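Putative polysaccharide binding proteins (DUF1812) (Bacteroides thetaiotaomicron VPI-5482, PDB 3GF8) probably acts as an outer-membrane lipoprotein in fimbrial assembly or anchoring, with polysaccharide binding proposed but its exact function still unknown. Local coordinates at residues A[197-202]-A[209-214]; A[150-155]-A[265-270]; A[89-94]-A[102-107]. All coordinates share one frame; numbering follows the deposited sequence. Where two conformers were deposited one is given.

Interaction 1. Residues A[197-202]-A[209-214]; sequences PYYMEQ and YVDMNT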
loop_
_atom_site.group_PDB
_atom_site.type_symbol
_atom_site.label_atom_id
_atom_site.label_comp_id
_atom_site.label_asym_id
_atom_site.label_seq_id
_atom_site.Cartn_x
_atom_site.Cartn_y
_atom_site.Cartn_z
ATOM N N PRO A 197 3.207 -3.459 15.268
ATOM C CA PRO A 197 2.755 -2.087 15.523
ATOM C C PRO A 197 3.856 -1.045 15.557
ATOM O O PRO A 197 4.921 -1.289 16.105
ATOM C CB PRO A 197 2.073 -2.189 16.876
ATOM C CG PRO A 197 1.531 -3.612 16.890
ATOM C CD PRO A 197 2.598 -4.420 16.211
ATOM N N TYR A 198 3.600 0.102 14.945
ATOM C CA TYR A 198 4.459 1.241 15.146
ATOM C C TYR A 198 3.909 2.152 16.235
ATOM O O TYR A 198 4.615 3.024 16.721
ATOM C CB TYR A 198 4.748 1.971 13.818
ATOM C CG TYR A 198 3.531 2.518 13.119
ATOM C CD1 TYR A 198 2.948 3.695 13.553
ATOM C CD2 TYR A 198 2.956 1.852 12.041
ATOM C CE1 TYR A 198 1.817 4.209 12.939
ATOM C CE2 TYR A 198 1.839 2.356 11.418
ATOM C CZ TYR A 198 1.276 3.552 11.866
ATOM O OH TYR A 198 0.135 4.080 11.295
ATOM N N TYR A 199 2.657 1.954 16.634
ATOM C CA TYR A 199 2.070 2.747 17.736
ATOM C C TYR A 199 0.997 1.946 18.409
ATOM O O TYR A 199 0.320 1.169 17.764
ATOM C CB TYR A 199 1.482 4.036 17.219
ATOM C CG TYR A 199 0.797 4.843 18.264
ATOM C CD1 TYR A 199 1.514 5.693 19.084
ATOM C CD2 TYR A 199 -0.590 4.799 18.407
ATOM C CE1 TYR A 199 0.904 6.408 20.037
ATOM C CE2 TYR A 199 -1.217 5.541 19.347
ATOM C CZ TYR A 199 -0.448 6.347 20.161
ATOM O OH TYR A 199 -1.030 7.093 21.107
HETATM N N MSE A 200 0.887 2.107 19.715
HETATM C CA MSE A 200 -0.048 1.347 20.518
HETATM C C MSE A 200 -0.603 2.329 21.527
HETATM O O MSE A 200 0.111 3.227 21.972
HETATM C CB MSE A 200 0.669 0.179 21.212
HETATM C CG MSE A 200 1.202 -0.898 20.251
HETATM SE SE MSE A 200 2.553 -2.081 21.019
HETATM C CE MSE A 200 3.690 -0.625 21.700
ATOM N N GLU A 201 -1.856 2.161 21.871
ATOM C CA GLU A 201 -2.481 3.044 22.816
ATOM C C GLU A 201 -3.517 2.255 23.595
ATOM O O GLU A 201 -4.392 1.693 22.995
ATOM C CB GLU A 201 -3.153 4.161 22.044
ATOM C CG GLU A 201 -4.234 4.825 22.852
ATOM C CD GLU A 201 -4.377 6.291 22.577
ATOM O OE1 GLU A 201 -3.669 6.863 21.701
ATOM O OE2 GLU A 201 -5.214 6.874 23.280
ATOM N N GLN A 202 -3.427 2.204 24.919
ATOM C CA GLN A 202 -4.530 1.648 25.731
ATOM C C GLN A 202 -5.079 2.621 26.807
ATOM O O GLN A 202 -5.539 2.169 27.857
ATOM C CB GLN A 202 -4.135 0.292 26.345
ATOM C CG GLN A 202 -5.281 -0.377 27.138
ATOM C CD GLN A 202 -5.310 -1.890 27.055
ATOM O OE1 GLN A 202 -6.389 -2.495 26.995
ATOM N NE2 GLN A 202 -4.141 -2.511 27.056
ATOM N N TYR A 209 -6.043 0.669 20.957
ATOM C CA TYR A 209 -5.795 0.164 19.626
ATOM C C TYR A 209 -4.283 0.022 19.319
ATOM O O TYR A 209 -3.470 0.557 20.036
ATOM C CB TYR A 209 -6.480 1.095 18.630
ATOM C CG TYR A 209 -5.938 2.523 18.595
ATOM C CD1 TYR A 209 -4.846 2.858 17.791
ATOM C CD2 TYR A 209 -6.530 3.536 19.339
ATOM C CE1 TYR A 209 -4.350 4.162 17.746
ATOM C CE2 TYR A 209 -6.037 4.850 19.301
ATOM C CZ TYR A 209 -4.956 5.147 18.500
ATOM O OH TYR A 209 -4.485 6.417 18.441
ATOM N N VAL A 210 -3.928 -0.695 18.252
ATOM C CA VAL A 210 -2.560 -0.687 17.699
ATOM C C VAL A 210 -2.611 -0.178 16.279
ATOM O O VAL A 210 -3.531 -0.521 15.530
ATOM C CB VAL A 210 -1.917 -2.108 17.682
ATOM C CG1 VAL A 210 -1.686 -2.633 19.095
ATOM C CG2 VAL A 210 -2.751 -3.074 16.954
ATOM N N ASP A 211 -1.642 0.643 15.887
ATOM C CA ASP A 211 -1.537 1.058 14.501
ATOM C C ASP A 211 -0.402 0.335 13.871
ATOM O O ASP A 211 0.725 0.359 14.388
ATOM C CB ASP A 211 -1.253 2.545 14.334
ATOM C CG ASP A 211 -2.456 3.421 14.636
ATOM O OD1 ASP A 211 -3.577 2.889 14.677
ATOM O OD2 ASP A 211 -2.264 4.656 14.835
HETATM N N MSE A 212 -0.701 -0.251 12.719
HETATM C CA MSE A 212 0.241 -1.027 11.916
HETATM C C MSE A 212 0.197 -0.565 10.484
HETATM O O MSE A 212 -0.776 0.065 10.061
HETATM C CB MSE A 212 -0.218 -2.479 11.935
HETATM C CG MSE A 212 -0.476 -2.964 13.373
HETATM SE SE MSE A 212 -0.886 -4.859 13.519
HETATM C CE MSE A 212 0.749 -5.568 13.117
ATOM N N ASN A 213 1.206 -0.927 9.706
ATOM C CA ASN A 213 1.101 -0.805 8.248
ATOM C C ASN A 213 1.744 -1.951 7.461
ATOM O O ASN A 213 2.611 -2.637 7.944
ATOM C CB ASN A 213 1.550 0.577 7.704
ATOM C CG ASN A 213 3.001 0.962 8.015
ATOM O OD1 ASN A 213 3.440 2.065 7.630
ATOM N ND2 ASN A 213 3.723 0.130 8.732
ATOM N N THR A 214 1.296 -2.159 6.238
ATOM C CA THR A 214 1.924 -3.181 5.432
ATOM C C THR A 214 2.009 -2.713 3.993
ATOM O O THR A 214 1.564 -1.623 3.655
ATOM C CB THR A 214 1.166 -4.538 5.532
ATOM O OG1 THR A 214 1.941 -5.556 4.892
ATOM C CG2 THR A 214 -0.249 -4.433 4.898
#
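The carbonyl oxygen of Asp-211 takes one sound hydrogen bond from the facing segment, from Tyr-198 N at 2.9 Å and nearly in line with the C=O bond, a weak one from Tyr-199 N at 3.4 Å, and a C-H...O contact from Pro-197 CA. Two successive residues thus face one, a classic beta bulge where 197-202 enters its antiparallel pairing with 209-214. The same oxygen lies over one face of the Tyr-198 ring, toward its rim. With CG between the backbone N and the carbonyl carbon (chi1 61°), this ring folds across the partner strand: Tyr-198 CZ meets Asp-211 CB at 3.7 Å, and the backbone N of Asn-213 comes in at the ring edge. Past the bulge the pairing is regular, with Met-200 and Val-210 as the non-hydrogen-bonded pair between two hydrogen-bonded ones. On the face carrying Tyr-199, Glu-201 and Tyr-209, the Tyr-199 hydroxyl donates to Glu-201 OE1 over 2.7 Å, reaching its anti side 33° out of the carboxylate plane. Glu-201 CB sits over the Tyr-209 ring, and Tyr-199 CE2 touches Tyr-209 CE1 at 3.8 Å, the two rings inclined at 44°. On the face of Met-200 and Val-210, Pro-197 CG packs on Val-210 CB at 3.8 Å. This hairpin edges a larger sheet: strand 209-214 lies between 199-201 and 139-158, whose Arg-153 pairs with Asp-211, while Val-210 and Met-212 pack on Tyr-172 and Ile-174 of strand 170-176, respectively.

Interaction 2. Residues A[150-155]-A[265-270]; sequences KIVRFG and SNYHII. With EDO (1,2-ethanediol), chain B.
Arg-153 runs its aliphatic stem over the ring of its cross-strand neighbour His-268. Arg-153 CB lies 4.1 Å from His-268 CD2 and also borders C2 of a bound 1,2-ethanediol, probably from the crystallisation liquor. Arg-153 CG, anti to the backbone N (chi1 172°), comes within 3.8 Å of His-268 CD2. Arg-153 CD then stands above the centre of the His-268 imidazole, a CH-pi contact 4.0 Å from the ring centroid. A bend at chi3 (-54°) swings the guanidinium off the line of the stem, its plane 62° from that of the imidazole; there NE makes a salt bridge with Asp-211 OD1 and the group a cation-pi contact with Tyr-209, which should hold it in place. Asn-266 ND2 on the same face donates to O1 of the diol at 2.6 Å, and Ile-151 CG2 flanks that oxygen. At the start of the pair, the buried Lys-150 NZ gives a 2.6 Å hydrogen bond to Ser-265 OG and is also held by the carbonyls of Arg-147, Leu-261 and Gln-264, four oxygens that would offset its charge. On the opposite face, Phe-154 CE1 meets Ile-269 CD1 at 3.8 Å, the methyl near the ring's edge, with helix 241-246 packed on Phe-154, Tyr-267 and Ile-269. Five backbone bonds, alternating in direction from Ile-151 N to Gly-155 N, join the strands. This parallel pair ties two distant parts of the chain together in a mainly antiparallel beta domain, as might be expected of a family placed in the transthyretin clan.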
loop_
_atom_site.group_PDB
_atom_site.type_symbol
_atom_site.label_atom_id
_atom_site.label_comp_id
_atom_site.label_asym_id
_atom_site.label_seq_id
_atom_site.Cartn_x
_atom_site.Cartn_y
_atom_site.Cartn_z
ATOM N N LYS A 150 -0.502 0.325 3.133
ATOM C CA LYS A 150 -1.813 0.213 3.748
ATOM C C LYS A 150 -1.688 0.367 5.282
ATOM O O LYS A 150 -0.903 -0.325 5.948
ATOM C CB LYS A 150 -2.430 -1.132 3.358
ATOM C CG LYS A 150 -2.493 -1.360 1.866
ATOM C CD LYS A 150 -3.509 -0.407 1.160
ATOM C CE LYS A 150 -3.181 -0.203 -0.313
ATOM N NZ LYS A 150 -4.270 0.536 -1.064
ATOM N N ILE A 151 -2.461 1.281 5.833
ATOM C CA ILE A 151 -2.414 1.565 7.241
ATOM C C ILE A 151 -3.655 0.928 7.847
ATOM O O ILE A 151 -4.750 1.001 7.273
ATOM C CB ILE A 151 -2.324 3.068 7.469
ATOM C CG1 ILE A 151 -0.966 3.564 6.919
ATOM C CG2 ILE A 151 -2.477 3.378 8.956
ATOM C CD1 ILE A 151 -0.713 5.000 7.070
ATOM N N VAL A 152 -3.482 0.249 8.970
ATOM C CA VAL A 152 -4.614 -0.419 9.627
ATOM C C VAL A 152 -4.565 -0.133 11.118
ATOM O O VAL A 152 -3.507 -0.251 11.737
ATOM C CB VAL A 152 -4.656 -1.939 9.394
ATOM C CG1 VAL A 152 -4.304 -2.288 7.981
ATOM C CG2 VAL A 152 -3.736 -2.626 10.312
ATOM N N ARG A 153 -5.698 0.293 11.674
ATOM C CA ARG A 153 -5.844 0.459 13.106
ATOM C C ARG A 153 -6.713 -0.674 13.617
ATOM O O ARG A 153 -7.883 -0.788 13.227
ATOM C CB ARG A 153 -6.497 1.780 13.422
ATOM C CG ARG A 153 -6.850 1.905 14.911
ATOM C CD ARG A 153 -7.168 3.342 15.291
ATOM N NE ARG A 153 -6.074 4.209 14.896
ATOM C CZ ARG A 153 -5.983 5.487 15.208
ATOM N NH1 ARG A 153 -6.913 6.069 15.960
ATOM N NH2 ARG A 153 -4.938 6.179 14.783
ATOM N N PHE A 154 -6.142 -1.533 14.460
ATOM C CA PHE A 154 -6.884 -2.649 15.012
ATOM C C PHE A 154 -7.266 -2.411 16.467
ATOM O O PHE A 154 -6.452 -1.980 17.263
ATOM C CB PHE A 154 -6.104 -3.939 14.932
ATOM C CG PHE A 154 -5.886 -4.455 13.543
ATOM C CD1 PHE A 154 -6.944 -4.710 12.707
ATOM C CD2 PHE A 154 -4.622 -4.764 13.094
ATOM C CE1 PHE A 154 -6.741 -5.238 11.448
ATOM C CE2 PHE A 154 -4.419 -5.303 11.824
ATOM C CZ PHE A 154 -5.476 -5.537 11.015
ATOM N N GLY A 155 -8.530 -2.694 16.780
ATOM C CA GLY A 155 -9.032 -2.762 18.139
ATOM C C GLY A 155 -9.552 -4.160 18.429
ATOM O O GLY A 155 -10.077 -4.857 17.551
ATOM N N SER A 265 -6.927 2.672 1.619
ATOM C CA SER A 265 -5.649 2.437 2.284
ATOM C C SER A 265 -5.636 2.710 3.778
ATOM O O SER A 265 -4.582 2.599 4.419
ATOM C CB SER A 265 -4.527 3.215 1.566
ATOM O OG SER A 265 -4.457 2.819 0.208
ATOM N N ASN A 266 -6.779 3.101 4.335
ATOM C CA ASN A 266 -6.922 3.176 5.773
ATOM C C ASN A 266 -8.046 2.303 6.237
ATOM O O ASN A 266 -9.194 2.515 5.855
ATOM C CB ASN A 266 -7.224 4.588 6.215
ATOM C CG ASN A 266 -6.156 5.528 5.833
ATOM O OD1 ASN A 266 -6.262 6.216 4.825
ATOM N ND2 ASN A 266 -5.082 5.541 6.609
ATOM N N TYR A 267 -7.722 1.362 7.111
ATOM C CA TYR A 267 -8.673 0.385 7.580
ATOM C C TYR A 267 -8.709 0.429 9.085
ATOM O O TYR A 267 -7.725 0.117 9.739
ATOM C CB TYR A 267 -8.238 -0.992 7.127
ATOM C CG TYR A 267 -8.204 -1.200 5.633
ATOM C CD1 TYR A 267 -7.107 -0.848 4.893
ATOM C CD2 TYR A 267 -9.271 -1.797 4.973
ATOM C CE1 TYR A 267 -7.069 -1.057 3.534
ATOM C CE2 TYR A 267 -9.236 -2.008 3.605
ATOM C CZ TYR A 267 -8.137 -1.629 2.900
ATOM O OH TYR A 267 -8.094 -1.848 1.554
ATOM N N HIS A 268 -9.825 0.849 9.649
ATOM C CA HIS A 268 -9.983 0.799 11.075
ATOM C C HIS A 268 -10.937 -0.322 11.370
ATOM O O HIS A 268 -12.127 -0.214 11.078
ATOM C CB HIS A 268 -10.552 2.099 11.608
ATOM C CG HIS A 268 -10.692 2.111 13.098
ATOM N ND1 HIS A 268 -11.101 3.221 13.797
ATOM C CD2 HIS A 268 -10.453 1.155 14.026
ATOM C CE1 HIS A 268 -11.136 2.946 15.088
ATOM N NE2 HIS A 268 -10.748 1.696 15.256
ATOM N N ILE A 269 -10.398 -1.391 11.942
ATOM C CA ILE A 269 -11.120 -2.611 12.212
ATOM C C ILE A 269 -11.159 -2.877 13.697
ATOM O O ILE A 269 -10.103 -2.998 14.346
ATOM C CB ILE A 269 -10.451 -3.799 11.505
ATOM C CG1 ILE A 269 -10.177 -3.444 10.024
ATOM C CG2 ILE A 269 -11.295 -5.076 11.709
ATOM C CD1 ILE A 269 -9.719 -4.620 9.186
ATOM N N ILE A 270 -12.369 -2.933 14.251
ATOM C CA ILE A 270 -12.583 -3.504 15.568
ATOM C C ILE A 270 -13.007 -4.981 15.450
ATOM O O ILE A 270 -13.974 -5.295 14.760
ATOM C CB ILE A 270 -13.675 -2.799 16.366
ATOM C CG1 ILE A 270 -13.542 -1.275 16.304
ATOM C CG2 ILE A 270 -13.560 -3.205 17.804
ATOM C CD1 ILE A 270 -12.226 -0.774 16.782
HETATM C C1 EDO B . -6.574 4.134 9.898
HETATM O O1 EDO B . -5.661 4.862 9.055
HETATM C C2 EDO B . -6.938 4.999 11.103
HETATM O O2 EDO B . -8.360 5.099 11.295
#

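Interaction 3. Residues A[89-94]-A[102-107]; sequences YDITSL and TDLKLK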
loop_
_atom_site.group_PDB
_atom_site.type_symbol
_atom_site.label_atom_id
_atom_site.label_comp_id
_atom_site.label_asym_id
_atom_site.label_seq_id
_atom_site.Cartn_x
_atom_site.Cartn_y
_atom_site.Cartn_z
ATOM N N TYR A 89 12.738 2.244 1.203
ATOM C CA TYR A 89 12.753 1.370 0.058
ATOM C C TYR A 89 14.071 1.469 -0.681
ATOM O O TYR A 89 14.620 2.551 -0.788
ATOM C CB TYR A 89 11.626 1.778 -0.879
ATOM C CG TYR A 89 10.333 2.055 -0.176
ATOM C CD1 TYR A 89 9.536 1.014 0.246
ATOM C CD2 TYR A 89 9.895 3.347 0.063
ATOM C CE1 TYR A 89 8.334 1.225 0.890
ATOM C CE2 TYR A 89 8.670 3.571 0.698
ATOM C CZ TYR A 89 7.892 2.497 1.109
ATOM O OH TYR A 89 6.668 2.653 1.778
ATOM N N ASP A 90 14.556 0.327 -1.178
ATOM C CA ASP A 90 15.598 0.303 -2.214
ATOM C C ASP A 90 14.965 0.034 -3.539
ATOM O O ASP A 90 14.277 -0.982 -3.700
ATOM C CB ASP A 90 16.638 -0.797 -1.954
ATOM C CG ASP A 90 17.468 -0.519 -0.702
ATOM O OD1 ASP A 90 18.002 0.615 -0.545
ATOM O OD2 ASP A 90 17.555 -1.431 0.137
ATOM N N ILE A 91 15.223 0.920 -4.490
ATOM C CA ILE A 91 14.793 0.727 -5.864
ATOM C C ILE A 91 16.071 0.426 -6.633
ATOM O O ILE A 91 17.046 1.151 -6.514
ATOM C CB ILE A 91 14.106 1.986 -6.435
ATOM C CG1 ILE A 91 12.908 2.408 -5.544
ATOM C CG2 ILE A 91 13.673 1.737 -7.892
ATOM C CD1 ILE A 91 12.349 3.883 -5.804
ATOM N N THR A 92 16.090 -0.652 -7.401
ATOM C CA THR A 92 17.286 -1.006 -8.174
ATOM C C THR A 92 17.735 0.171 -9.059
ATOM O O THR A 92 16.899 0.948 -9.565
ATOM C CB THR A 92 17.039 -2.263 -9.030
ATOM O OG1 THR A 92 15.843 -2.097 -9.750
ATOM C CG2 THR A 92 16.841 -3.526 -8.160
ATOM N N SER A 93 19.044 0.318 -9.223
ATOM C CA SER A 93 19.608 1.313 -10.157
ATOM C C SER A 93 19.926 0.727 -11.479
ATOM O O SER A 93 20.671 -0.263 -11.587
ATOM C CB SER A 93 20.907 1.918 -9.654
ATOM O OG SER A 93 20.706 2.343 -8.365
ATOM N N LEU A 94 19.418 1.403 -12.489
ATOM C CA LEU A 94 19.432 0.900 -13.853
ATOM C C LEU A 94 20.548 1.579 -14.638
ATOM O O LEU A 94 21.002 2.678 -14.311
ATOM C CB LEU A 94 18.060 1.159 -14.505
ATOM C CG LEU A 94 16.844 0.406 -13.930
ATOM C CD1 LEU A 94 15.677 0.512 -14.899
ATOM C CD2 LEU A 94 17.076 -1.063 -13.566
ATOM N N THR A 102 12.048 -4.974 -16.614
ATOM C CA THR A 102 12.011 -6.094 -15.685
ATOM C C THR A 102 13.150 -6.013 -14.676
ATOM O O THR A 102 13.090 -6.681 -13.646
ATOM C CB THR A 102 12.019 -7.441 -16.425
ATOM O OG1 THR A 102 13.261 -7.602 -17.136
ATOM C CG2 THR A 102 10.822 -7.540 -17.440
ATOM N N ASP A 103 14.185 -5.205 -14.950
ATOM C CA ASP A 103 15.258 -4.967 -13.972
ATOM C C ASP A 103 14.860 -4.075 -12.797
ATOM O O ASP A 103 15.593 -4.007 -11.791
ATOM C CB ASP A 103 16.473 -4.301 -14.627
ATOM C CG ASP A 103 17.197 -5.219 -15.602
ATOM O OD1 ASP A 103 17.243 -6.432 -15.353
ATOM O OD2 ASP A 103 17.714 -4.727 -16.627
ATOM N N LEU A 104 13.775 -3.321 -12.966
ATOM C CA LEU A 104 13.349 -2.317 -11.985
ATOM C C LEU A 104 12.518 -2.990 -10.890
ATOM O O LEU A 104 11.457 -3.572 -11.166
ATOM C CB LEU A 104 12.510 -1.208 -12.646
ATOM C CG LEU A 104 12.190 -0.006 -11.754
ATOM C CD1 LEU A 104 13.473 0.614 -11.356
ATOM C CD2 LEU A 104 11.307 1.031 -12.434
ATOM N N LYS A 105 13.015 -2.931 -9.657
ATOM C CA LYS A 105 12.341 -3.590 -8.554
ATOM C C LYS A 105 12.466 -2.695 -7.345
ATOM O O LYS A 105 13.452 -2.013 -7.198
ATOM C CB LYS A 105 13.003 -4.920 -8.275
ATOM C CG LYS A 105 13.130 -5.807 -9.505
ATOM C CD LYS A 105 13.759 -7.124 -9.163
ATOM C CE LYS A 105 13.675 -8.040 -10.347
ATOM N NZ LYS A 105 14.655 -9.093 -10.207
ATOM N N LEU A 106 11.465 -2.729 -6.478
ATOM C CA LEU A 106 11.439 -1.929 -5.275
ATOM C C LEU A 106 11.336 -2.939 -4.144
ATOM O O LEU A 106 10.519 -3.867 -4.187
ATOM C CB LEU A 106 10.271 -0.968 -5.315
ATOM C CG LEU A 106 10.054 0.009 -4.134
ATOM C CD1 LEU A 106 9.382 1.287 -4.574
ATOM C CD2 LEU A 106 9.239 -0.634 -3.070
ATOM N N LYS A 107 12.205 -2.799 -3.155
ATOM C CA LYS A 107 12.179 -3.717 -2.028
ATOM C C LYS A 107 12.094 -2.936 -0.725
ATOM O O LYS A 107 12.859 -2.005 -0.503
ATOM C CB LYS A 107 13.390 -4.646 -2.063
ATOM C CG LYS A 107 13.382 -5.625 -0.927
ATOM C CD LYS A 107 14.618 -6.485 -0.881
ATOM C CE LYS A 107 14.376 -7.827 -1.569
ATOM N NZ LYS A 107 15.596 -8.674 -1.596
#
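Leu-106 on strand 105-108 and Leu-104 just before it face Ile-91 on strand 89-91 and Leu-94 in the loop that follows, making the apolar side of an antiparallel beta hairpin with a long connection. The hairpin supplies two strands of a three-stranded sheet ordered 89-91, 105-108, 180-182, with 89-91 at its edge. Leu-106 forms a non-hydrogen-bonded pair with Ile-91, and its two methyls part company: Leu-106 CD1 meets Ile-91 CG1 at 3.8 Å, while CD2 reaches Tyr-89 CD1 at 3.7 Å, approaching the ring obliquely. Tyr-89 itself is fixed at its far end, where the hydroxyl bonds to the Glu-121 carbonyl. Leu-104, its CG anti to the backbone N (chi1 -171°), lies side by side with Ile-91 and touches CG2 of that residue through CD1 at 3.6 Å. Leu-94 closes the apolar row beyond the end of the strand: its CD2 rests on Asp-103 CB at 3.5 Å, and its side chain runs at about a right angle to that of Leu-104. Tyr-42 and Phe-44 of strand 38-44, with Met-80 and Trp-82 of strand 75-83, meet this leucine and isoleucine surface. The backbone pairs Asp-90 with Lys-107 through both N-H groups, and Thr-92 N adds a bond to Lys-105 O. Where regular pairing ends, the Thr-92 side chain takes over the bonding: Thr-92 OG1 donates to Asp-103 O at 2.8 Å and accepts from Lys-105 N at 2.9 Å. A valine here would probably leave Asp-103 O and Lys-105 N without this partner, and the chain leading into strand 105-108 less firmly held. The Lys-105 N-H points at Thr-92 OG1 with an N-H...O angle of 153°.

From the N terminus, interaction 3 comes first and closes the short loop 95-101 before either of the others opens. Strand 139-158 then begins interaction 2, whose partner arrives only after a further 109 residues; interaction 1, closing the loop 203-208, is nested inside that long excursion. No two contacts cross along the chain. Interactions 1 and 2 meet side by side, their centres about 9 Å apart, because strand 139-158 has 209-214 and 266-273 as neighbours; Thr-214 N probably bonds to Lys-150 O there. Interaction 3 belongs to a separate three-stranded sheet, its centre about 28 Å from that of interaction 2, across the centre of the chain.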